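Side-chain contact in sortase B (PDB 5JCV), which cleaves the C-terminal sorting signal of surface proteins and joins them covalently to the cell wall through a thioester intermediate: residues A[97-102]-A[159-164]. Residues are numbered along the deposited sequence; the frame is centred on the assembly and turned at random. Where two conformers were deposited one is given.
Sequences PTFSYE and RIITLS
Phe99 and Tyr101 meet Leu163 and Ile161 across the interior of the beta-barrel of the sortase domain, the part of this membrane-bound enzyme present here, where strands 98-102 and 160-164 lie on facing walls. The strand axes run nearly perpendicular, at 99°, and come no closer than 10.4 Å, so side chains alone bridge the gap. Each ring receives one methyl over a face. Leu163 CD1 sits over the Phe99 ring, 4.0 Å from its centroid and displaced toward the rim; its shortest approach is to Phe99 CZ, at 3.7 Å. Leu163 and Phe99 reach for each other from opposite directions. Phe99 CG stands between its own backbone N and carbonyl carbon (chi1 63°), which sends the ring inward with CZ leading. Ile161 divides its branches between the two aromatics: CG2 approaches Phe99 CZ obliquely at 4.2 Å, whereas the longer arm, with CG1 anti to N, carries CD1 onto a face of Tyr101. All four residues are buried, and the contact is wholly apolar. Further out, Val110 of strand 107-118 touches both Phe99 and Ile161, Leu18 of strand 14-19 packs on Phe99 and Leu163, and Ile70 of strand 67-72 lies against Ile161 and Leu163. In the Tyr101 CH-pi contact, Ile161 CD1 stands 16° off the ring normal and leans toward the ring's root, 3.6 Å from Tyr101 CG.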
loop_
_atom_site.group_PDB
_atom_site.type_symbol
_atom_site.label_atom_id
_atom_site.label_comp_id
_atom_site.label_asym_id
_atom_site.label_seq_id
_atom_site.Cartn_x
_atom_site.Cartn_y
_atom_site.Cartn_z
ATOM N N PRO A 97 4.396 -1.625 -26.421
ATOM C CA PRO A 97 3.830 -2.928 -26.081
ATOM C C PRO A 97 3.569 -3.160 -24.577
ATOM O O PRO A 97 2.944 -4.158 -24.217
ATOM C CB PRO A 97 4.892 -3.916 -26.628
ATOM C CG PRO A 97 6.197 -3.165 -26.569
ATOM C CD PRO A 97 5.856 -1.684 -26.672
ATOM N N THR A 98 4.026 -2.267 -23.693
ATOM C CA THR A 98 3.838 -2.474 -22.249
ATOM C C THR A 98 3.540 -1.194 -21.497
ATOM O O THR A 98 3.925 -0.090 -21.909
ATOM C CB THR A 98 5.133 -3.059 -21.543
ATOM O OG1 THR A 98 6.120 -2.023 -21.422
ATOM C CG2 THR A 98 5.740 -4.229 -22.318
ATOM N N PHE A 99 2.917 -1.347 -20.339
ATOM C CA PHE A 99 2.806 -0.239 -19.403
ATOM C C PHE A 99 3.139 -0.715 -17.990
ATOM O O PHE A 99 3.314 -1.918 -17.764
ATOM C CB PHE A 99 1.417 0.410 -19.479
ATOM C CG PHE A 99 0.286 -0.483 -19.095
ATOM C CD1 PHE A 99 -0.194 -0.502 -17.797
ATOM C CD2 PHE A 99 -0.330 -1.290 -20.037
ATOM C CE1 PHE A 99 -1.227 -1.343 -17.444
ATOM C CE2 PHE A 99 -1.384 -2.119 -19.691
ATOM C CZ PHE A 99 -1.838 -2.150 -18.397
ATOM N N SER A 100 3.217 0.227 -17.047
ATOM C CA SER A 100 3.490 -0.119 -15.651
ATOM C C SER A 100 2.353 0.148 -14.725
ATOM O O SER A 100 1.748 1.218 -14.723
ATOM C CB SER A 100 4.782 0.527 -15.113
ATOM O OG SER A 100 4.958 1.838 -15.545
ATOM N N TYR A 101 2.091 -0.869 -13.921
ATOM C CA TYR A 101 1.009 -0.894 -12.990
ATOM C C TYR A 101 1.623 -1.162 -11.632
ATOM O O TYR A 101 2.282 -2.178 -11.456
ATOM C CB TYR A 101 0.039 -2.044 -13.363
ATOM C CG TYR A 101 -0.926 -2.410 -12.260
ATOM C CD1 TYR A 101 -1.840 -1.466 -11.768
ATOM C CD2 TYR A 101 -0.929 -3.703 -11.685
ATOM C CE1 TYR A 101 -2.724 -1.791 -10.742
ATOM C CE2 TYR A 101 -1.815 -4.036 -10.653
ATOM C CZ TYR A 101 -2.712 -3.072 -10.184
ATOM O OH TYR A 101 -3.582 -3.323 -9.150
ATOM N N GLU A 102 1.448 -0.236 -10.698
ATOM C CA GLU A 102 1.779 -0.492 -9.296
ATOM C C GLU A 102 0.513 -0.908 -8.548
ATOM O O GLU A 102 -0.564 -0.351 -8.767
ATOM C CB GLU A 102 2.387 0.739 -8.612
ATOM C CG GLU A 102 3.903 0.823 -8.633
ATOM C CD GLU A 102 4.451 1.653 -9.775
ATOM O OE1 GLU A 102 4.706 2.848 -9.516
ATOM O OE2 GLU A 102 4.620 1.128 -10.913
ATOM N N ARG A 159 -2.285 -14.392 -15.593
ATOM C CA ARG A 159 -3.237 -13.427 -15.044
ATOM C C ARG A 159 -3.107 -12.105 -15.777
ATOM O O ARG A 159 -2.025 -11.764 -16.238
ATOM C CB ARG A 159 -2.949 -13.171 -13.580
ATOM C CG ARG A 159 -3.387 -14.283 -12.669
ATOM C CD ARG A 159 -3.119 -13.855 -11.227
ATOM N NE ARG A 159 -1.743 -13.356 -11.163
ATOM C CZ ARG A 159 -0.668 -14.126 -11.008
ATOM N NH1 ARG A 159 -0.818 -15.445 -10.813
ATOM N NH2 ARG A 159 0.552 -13.567 -11.032
ATOM N N ILE A 160 -4.202 -11.345 -15.842
ATOM C CA ILE A 160 -4.240 -10.122 -16.663
ATOM C C ILE A 160 -4.757 -8.876 -15.978
ATOM O O ILE A 160 -5.291 -8.905 -14.873
ATOM C CB ILE A 160 -5.063 -10.305 -17.943
ATOM C CG1 ILE A 160 -6.551 -10.346 -17.632
ATOM C CG2 ILE A 160 -4.636 -11.559 -18.692
ATOM C CD1 ILE A 160 -7.389 -10.636 -18.860
ATOM N N ILE A 161 -4.542 -7.760 -16.653
ATOM C CA ILE A 161 -5.057 -6.486 -16.212
ATOM C C ILE A 161 -5.755 -5.838 -17.408
ATOM O O ILE A 161 -5.284 -5.948 -18.541
ATOM C CB ILE A 161 -3.980 -5.613 -15.564
ATOM C CG1 ILE A 161 -4.442 -4.161 -15.426
ATOM C CG2 ILE A 161 -2.709 -5.676 -16.346
ATOM C CD1 ILE A 161 -3.697 -3.374 -14.380
ATOM N N THR A 162 -6.918 -5.226 -17.131
ATOM C CA THR A 162 -7.774 -4.629 -18.144
ATOM C C THR A 162 -7.885 -3.162 -17.811
ATOM O O THR A 162 -8.251 -2.788 -16.671
ATOM C CB THR A 162 -9.198 -5.245 -18.125
ATOM O OG1 THR A 162 -9.121 -6.659 -18.298
ATOM C CG2 THR A 162 -10.055 -4.694 -19.230
ATOM N N LEU A 163 -7.553 -2.329 -18.792
ATOM C CA LEU A 163 -7.820 -0.930 -18.687
ATOM C C LEU A 163 -9.068 -0.619 -19.527
ATOM O O LEU A 163 -9.157 -1.012 -20.682
ATOM C CB LEU A 163 -6.610 -0.154 -19.170
ATOM C CG LEU A 163 -5.282 -0.437 -18.500
ATOM C CD1 LEU A 163 -4.276 0.520 -19.052
ATOM C CD2 LEU A 163 -5.257 -0.305 -16.989
ATOM N N SER A 164 -10.027 0.090 -18.947
ATOM C CA SER A 164 -11.285 0.405 -19.654
ATOM C C SER A 164 -11.821 1.771 -19.324
ATOM O O SER A 164 -11.807 2.193 -18.151
ATOM C CB SER A 164 -12.339 -0.592 -19.246
ATOM O OG SER A 164 -13.600 -0.369 -19.864
#